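Local coordinates for protein acyl-CoA thioesterase II (Mycobacterium avium subsp. paratuberculosis, PDB 4R9Z) that probably hydrolyses fatty acyl-CoA thioesters to free fatty acids and coenzyme A, as a double hot-dog thioesterase, at residues B[57-71]-B[98-112]. Numbering follows the deposited sequence.
Sequences REPHSVHTYFLRPGD and QDDKILMEAMSSFKV
H60 reaches across to S109 at the beta bulge where the antiparallel pairing of strands 58-66 and 101-111 slips by one residue. Its backbone N bonds to S109 O at 3.0 Å, and a chi1 of 64° tucks CG into the gap between the two backbone arms of H60, bringing the imidazole to S109 with F110 C at its edge. From CB the ring leads CG past S109 O; CD2 closes to 3.4 Å from S109 O, CE1 lies 3.5 Å from S109 CB, and NE2 ends 2.7 Å from S109 OG in a hydrogen bond. Beyond the bulge the register is regular: H63 N meets M107 O almost head-on at 2.7 Å, and Y65 N meets E105 O, also nearly straight on, at 2.8 Å. P59, V62, T64 and F66 share a face with M104, A106, S108 and F110, against which helix 39-52 packs, as in a hot-dog fold. After F66, L67 N and R68 N both donate to L103 O. At the far end Q98 grips the D71 backbone twice, OE1 taking its N-H at 2.9 Å through a lone pair while NE2 donates to its O. The buried S109 hydroxyl also bonds R220 of the second subunit, so the bulge is tied to the dimer interface.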
loop_
_atom_site.group_PDB
_atom_site.type_symbol
_atom_site.label_atom_id
_atom_site.label_comp_id
_atom_site.label_asym_id
_atom_site.label_seq_id
_atom_site.Cartn_x
_atom_site.Cartn_y
_atom_site.Cartn_z
ATOM N N ARG B 57 -4.467 -16.912 -12.530
ATOM C CA ARG B 57 -5.079 -15.850 -11.751
ATOM C C ARG B 57 -4.285 -14.566 -11.940
ATOM O O ARG B 57 -3.062 -14.598 -12.078
ATOM C CB ARG B 57 -5.149 -16.242 -10.276
ATOM C CG ARG B 57 -6.188 -17.310 -9.981
ATOM C CD ARG B 57 -6.263 -17.651 -8.500
ATOM N NE ARG B 57 -7.223 -18.724 -8.247
ATOM C CZ ARG B 57 -7.587 -19.144 -7.037
ATOM N NH1 ARG B 57 -7.064 -18.592 -5.952
ATOM N NH2 ARG B 57 -8.472 -20.122 -6.911
ATOM N N GLU B 58 -4.984 -13.437 -11.972
ATOM C CA GLU B 58 -4.332 -12.150 -12.190
ATOM C C GLU B 58 -4.187 -11.357 -10.891
ATOM O O GLU B 58 -5.033 -11.450 -9.996
ATOM C CB GLU B 58 -5.111 -11.335 -13.222
ATOM C CG GLU B 58 -4.965 -11.848 -14.643
ATOM C CD GLU B 58 -6.024 -11.291 -15.567
ATOM O OE1 GLU B 58 -6.085 -10.054 -15.726
ATOM O OE2 GLU B 58 -6.803 -12.089 -16.125
ATOM N N PRO B 59 -3.108 -10.568 -10.783
ATOM C CA PRO B 59 -2.900 -9.760 -9.579
ATOM C C PRO B 59 -3.821 -8.555 -9.546
ATOM O O PRO B 59 -3.947 -7.837 -10.541
ATOM C CB PRO B 59 -1.437 -9.326 -9.694
ATOM C CG PRO B 59 -1.150 -9.360 -11.144
ATOM C CD PRO B 59 -1.986 -10.456 -11.730
ATOM N N HIS B 60 -4.476 -8.338 -8.412
ATOM C CA HIS B 60 -5.317 -7.166 -8.281
ATOM C C HIS B 60 -4.664 -6.144 -7.343
ATOM O O HIS B 60 -5.077 -4.985 -7.304
ATOM C CB HIS B 60 -6.713 -7.559 -7.802
ATOM C CG HIS B 60 -6.745 -8.157 -6.431
ATOM N ND1 HIS B 60 -6.777 -7.390 -5.290
ATOM C CD2 HIS B 60 -6.751 -9.448 -6.024
ATOM C CE1 HIS B 60 -6.810 -8.183 -4.231
ATOM N NE2 HIS B 60 -6.796 -9.432 -4.648
ATOM N N SER B 61 -3.642 -6.571 -6.601
ATOM C CA SER B 61 -2.846 -5.641 -5.802
ATOM C C SER B 61 -1.500 -6.237 -5.416
ATOM O O SER B 61 -1.323 -7.451 -5.406
ATOM C CB SER B 61 -3.606 -5.198 -4.543
ATOM O OG SER B 61 -3.874 -6.280 -3.675
ATOM N N VAL B 62 -0.558 -5.365 -5.072
ATOM C CA VAL B 62 0.782 -5.785 -4.690
ATOM C C VAL B 62 1.460 -4.695 -3.854
ATOM O O VAL B 62 1.370 -3.505 -4.156
ATOM C CB VAL B 62 1.656 -6.122 -5.940
ATOM C CG1 VAL B 62 1.694 -4.957 -6.914
ATOM C CG2 VAL B 62 3.070 -6.520 -5.530
ATOM N N HIS B 63 2.131 -5.112 -2.788
ATOM C CA HIS B 63 2.822 -4.187 -1.907
ATOM C C HIS B 63 4.275 -4.599 -1.799
ATOM O O HIS B 63 4.573 -5.727 -1.421
ATOM C CB HIS B 63 2.155 -4.166 -0.534
ATOM C CG HIS B 63 0.701 -3.815 -0.585
ATOM N ND1 HIS B 63 0.248 -2.515 -0.553
ATOM C CD2 HIS B 63 -0.401 -4.595 -0.691
ATOM C CE1 HIS B 63 -1.071 -2.509 -0.624
ATOM N NE2 HIS B 63 -1.489 -3.758 -0.708
ATOM N N THR B 64 5.179 -3.686 -2.138
ATOM C CA THR B 64 6.593 -4.018 -2.203
ATOM C C THR B 64 7.433 -3.089 -1.333
ATOM O O THR B 64 7.311 -1.874 -1.432
ATOM C CB THR B 64 7.104 -3.942 -3.652
ATOM O OG1 THR B 64 6.225 -4.674 -4.519
ATOM C CG2 THR B 64 8.501 -4.507 -3.752
ATOM N N TYR B 65 8.283 -3.664 -0.485
ATOM C CA TYR B 65 9.262 -2.886 0.271
ATOM C C TYR B 65 10.636 -3.037 -0.347
ATOM O O TYR B 65 11.091 -4.148 -0.563
ATOM C CB TYR B 65 9.322 -3.327 1.741
ATOM C CG TYR B 65 8.432 -2.527 2.658
ATOM C CD1 TYR B 65 8.667 -1.180 2.880
ATOM C CD2 TYR B 65 7.353 -3.116 3.294
ATOM C CE1 TYR B 65 7.849 -0.445 3.707
ATOM C CE2 TYR B 65 6.531 -2.387 4.126
ATOM C CZ TYR B 65 6.783 -1.054 4.330
ATOM O OH TYR B 65 5.965 -0.328 5.158
ATOM N N PHE B 66 11.311 -1.925 -0.603
ATOM C CA PHE B 66 12.680 -1.994 -1.077
ATOM C C PHE B 66 13.581 -1.759 0.111
ATOM O O PHE B 66 13.581 -0.678 0.698
ATOM C CB PHE B 66 12.931 -0.976 -2.181
ATOM C CG PHE B 66 11.925 -1.040 -3.277
ATOM C CD1 PHE B 66 11.901 -2.120 -4.146
ATOM C CD2 PHE B 66 10.988 -0.030 -3.435
ATOM C CE1 PHE B 66 10.963 -2.195 -5.158
ATOM C CE2 PHE B 66 10.046 -0.091 -4.448
ATOM C CZ PHE B 66 10.033 -1.176 -5.314
ATOM N N LEU B 67 14.342 -2.786 0.469
ATOM C CA LEU B 67 15.018 -2.807 1.754
ATOM C C LEU B 67 16.496 -2.513 1.631
ATOM O O LEU B 67 17.058 -1.765 2.430
ATOM C CB LEU B 67 14.827 -4.164 2.438
ATOM C CG LEU B 67 13.387 -4.616 2.675
ATOM C CD1 LEU B 67 13.370 -6.003 3.302
ATOM C CD2 LEU B 67 12.661 -3.607 3.550
ATOM N N ARG B 68 17.122 -3.122 0.636
ATOM C CA ARG B 68 18.553 -2.977 0.439
ATOM C C ARG B 68 18.873 -2.799 -1.041
ATOM O O ARG B 68 18.215 -3.391 -1.899
ATOM C CB ARG B 68 19.288 -4.184 1.027
ATOM C CG ARG B 68 20.328 -3.803 2.060
ATOM C CD ARG B 68 20.198 -4.594 3.355
ATOM N NE ARG B 68 21.302 -5.537 3.534
ATOM C CZ ARG B 68 22.543 -5.187 3.868
ATOM N NH1 ARG B 68 22.849 -3.911 4.058
ATOM N NH2 ARG B 68 23.482 -6.116 4.005
ATOM N N PRO B 69 19.868 -1.953 -1.348
ATOM C CA PRO B 69 20.281 -1.737 -2.739
ATOM C C PRO B 69 20.947 -2.972 -3.334
ATOM O O PRO B 69 21.831 -3.567 -2.712
ATOM C CB PRO B 69 21.277 -0.579 -2.637
ATOM C CG PRO B 69 21.789 -0.648 -1.246
ATOM C CD PRO B 69 20.655 -1.144 -0.402
ATOM N N GLY B 70 20.535 -3.346 -4.538
ATOM C CA GLY B 70 21.062 -4.542 -5.162
ATOM C C GLY B 70 22.136 -4.244 -6.186
ATOM O O GLY B 70 22.174 -3.160 -6.770
ATOM N N ASP B 71 23.015 -5.218 -6.393
ATOM C CA ASP B 71 24.071 -5.130 -7.391
ATOM C C ASP B 71 23.546 -5.674 -8.718
ATOM O O ASP B 71 23.342 -6.878 -8.850
ATOM C CB ASP B 71 25.300 -5.917 -6.926
ATOM C CG ASP B 71 26.524 -5.667 -7.788
ATOM O OD1 ASP B 71 26.372 -5.197 -8.935
ATOM O OD2 ASP B 71 27.643 -5.959 -7.316
ATOM N N GLN B 98 20.084 -11.386 -2.906
ATOM C CA GLN B 98 21.396 -11.572 -3.502
ATOM C C GLN B 98 22.270 -12.107 -2.390
ATOM O O GLN B 98 22.560 -11.396 -1.427
ATOM C CB GLN B 98 21.948 -10.279 -4.074
ATOM C CG GLN B 98 21.730 -10.135 -5.557
ATOM C CD GLN B 98 22.127 -8.767 -6.051
ATOM O OE1 GLN B 98 22.443 -7.880 -5.259
ATOM N NE2 GLN B 98 22.090 -8.579 -7.364
ATOM N N ASP B 99 22.674 -13.365 -2.529
ATOM C CA ASP B 99 23.346 -14.108 -1.467
ATOM C C ASP B 99 22.492 -14.121 -0.199
ATOM O O ASP B 99 21.330 -14.521 -0.240
ATOM C CB ASP B 99 24.737 -13.530 -1.185
ATOM C CG ASP B 99 25.832 -14.253 -1.951
ATOM O OD1 ASP B 99 26.096 -13.892 -3.119
ATOM O OD2 ASP B 99 26.428 -15.192 -1.383
ATOM N N ASP B 100 23.055 -13.691 0.922
ATOM C CA ASP B 100 22.329 -13.739 2.187
ATOM C C ASP B 100 21.516 -12.466 2.407
ATOM O O ASP B 100 20.714 -12.369 3.337
ATOM C CB ASP B 100 23.317 -13.918 3.340
ATOM C CG ASP B 100 24.208 -15.129 3.161
ATOM O OD1 ASP B 100 23.745 -16.140 2.594
ATOM O OD2 ASP B 100 25.386 -15.056 3.570
ATOM N N LYS B 101 21.732 -11.499 1.523
ATOM C CA LYS B 101 21.083 -10.196 1.584
ATOM C C LYS B 101 19.658 -10.157 1.032
ATOM O O LYS B 101 19.418 -10.568 -0.100
ATOM C CB LYS B 101 21.946 -9.185 0.830
ATOM C CG LYS B 101 21.764 -7.739 1.237
ATOM C CD LYS B 101 22.658 -6.840 0.393
ATOM C CE LYS B 101 24.123 -7.225 0.553
ATOM N NZ LYS B 101 24.973 -6.663 -0.536
ATOM N N ILE B 102 18.725 -9.661 1.843
ATOM C CA ILE B 102 17.345 -9.437 1.410
ATOM C C ILE B 102 17.220 -8.047 0.783
ATOM O O ILE B 102 17.425 -7.042 1.455
ATOM C CB ILE B 102 16.349 -9.554 2.580
ATOM C CG1 ILE B 102 16.367 -10.961 3.169
ATOM C CG2 ILE B 102 14.942 -9.219 2.123
ATOM C CD1 ILE B 102 15.529 -11.096 4.427
ATOM N N LEU B 103 16.877 -7.988 -0.499
ATOM C CA LEU B 103 16.823 -6.718 -1.214
ATOM C C LEU B 103 15.436 -6.105 -1.120
ATOM O O LEU B 103 15.282 -4.908 -0.874
ATOM C CB LEU B 103 17.206 -6.897 -2.684
ATOM C CG LEU B 103 18.509 -7.629 -2.988
ATOM C CD1 LEU B 103 18.680 -7.775 -4.489
ATOM C CD2 LEU B 103 19.691 -6.907 -2.366
ATOM N N MET B 104 14.427 -6.938 -1.337
ATOM C CA MET B 104 13.050 -6.495 -1.222
ATOM C C MET B 104 12.154 -7.627 -0.753
ATOM O O MET B 104 12.490 -8.804 -0.896
ATOM C CB MET B 104 12.536 -5.931 -2.556
ATOM C CG MET B 104 12.549 -6.895 -3.730
ATOM S SD MET B 104 10.999 -6.952 -4.669
ATOM C CE MET B 104 10.019 -7.981 -3.596
ATOM N N GLU B 105 11.031 -7.259 -0.149
ATOM C CA GLU B 105 9.971 -8.210 0.144
ATOM C C GLU B 105 8.657 -7.649 -0.364
ATOM O O GLU B 105 8.433 -6.441 -0.302
ATOM C CB GLU B 105 9.891 -8.515 1.639
ATOM C CG GLU B 105 8.888 -9.602 1.956
ATOM C CD GLU B 105 9.294 -10.451 3.133
ATOM O OE1 GLU B 105 10.193 -11.303 2.964
ATOM O OE2 GLU B 105 8.707 -10.271 4.220
ATOM N N ALA B 106 7.795 -8.523 -0.873
ATOM C CA ALA B 106 6.525 -8.089 -1.444
ATOM C C ALA B 106 5.378 -9.006 -1.077
ATOM O O ALA B 106 5.563 -10.208 -0.886
ATOM C CB ALA B 106 6.627 -7.990 -2.942
ATOM N N MET B 107 4.188 -8.429 -0.962
ATOM C CA MET B 107 2.981 -9.231 -0.873
ATOM C C MET B 107 2.089 -8.911 -2.055
ATOM O O MET B 107 2.083 -7.790 -2.544
ATOM C CB MET B 107 2.251 -8.994 0.443
ATOM C CG MET B 107 3.060 -9.367 1.667
ATOM S SD MET B 107 2.097 -9.195 3.174
ATOM C CE MET B 107 1.804 -7.437 3.171
ATOM N N SER B 108 1.365 -9.910 -2.536
ATOM C CA SER B 108 0.498 -9.725 -3.688
ATOM C C SER B 108 -0.740 -10.575 -3.536
ATOM O O SER B 108 -0.723 -11.594 -2.852
ATOM C CB SER B 108 1.219 -10.082 -4.988
ATOM O OG SER B 108 1.792 -11.373 -4.914
ATOM N N SER B 109 -1.818 -10.146 -4.174
ATOM C CA SER B 109 -3.082 -10.843 -4.060
ATOM C C SER B 109 -3.668 -11.046 -5.453
ATOM O O SER B 109 -3.427 -10.249 -6.365
ATOM C CB SER B 109 -4.040 -10.073 -3.153
ATOM O OG SER B 109 -5.217 -10.821 -2.903
ATOM N N PHE B 110 -4.398 -12.143 -5.615
ATOM C CA PHE B 110 -4.872 -12.598 -6.919
ATOM C C PHE B 110 -6.311 -13.091 -6.812
ATOM O O PHE B 110 -6.732 -13.552 -5.751
ATOM C CB PHE B 110 -3.993 -13.732 -7.455
ATOM C CG PHE B 110 -2.538 -13.388 -7.544
ATOM C CD1 PHE B 110 -1.720 -13.492 -6.430
ATOM C CD2 PHE B 110 -1.978 -13.002 -8.745
ATOM C CE1 PHE B 110 -0.375 -13.183 -6.506
ATOM C CE2 PHE B 110 -0.636 -12.695 -8.827
ATOM C CZ PHE B 110 0.167 -12.786 -7.705
ATOM N N LYS B 111 -7.065 -13.002 -7.899
ATOM C CA LYS B 111 -8.353 -13.678 -7.951
ATOM C C LYS B 111 -8.711 -14.083 -9.373
ATOM O O LYS B 111 -8.059 -13.669 -10.332
ATOM C CB LYS B 111 -9.458 -12.803 -7.363
ATOM C CG LYS B 111 -9.660 -11.489 -8.074
ATOM C CD LYS B 111 -10.885 -10.772 -7.529
ATOM C CE LYS B 111 -12.135 -11.615 -7.709
ATOM N NZ LYS B 111 -13.342 -10.767 -7.901
ATOM N N VAL B 112 -9.739 -14.916 -9.496
ATOM C CA VAL B 112 -10.247 -15.307 -10.801
ATOM C C VAL B 112 -11.216 -14.224 -11.271
ATOM O O VAL B 112 -11.961 -13.657 -10.469
ATOM C CB VAL B 112 -10.939 -16.689 -10.760
ATOM C CG1 VAL B 112 -9.917 -17.785 -10.487
ATOM C CG2 VAL B 112 -12.032 -16.713 -9.703
#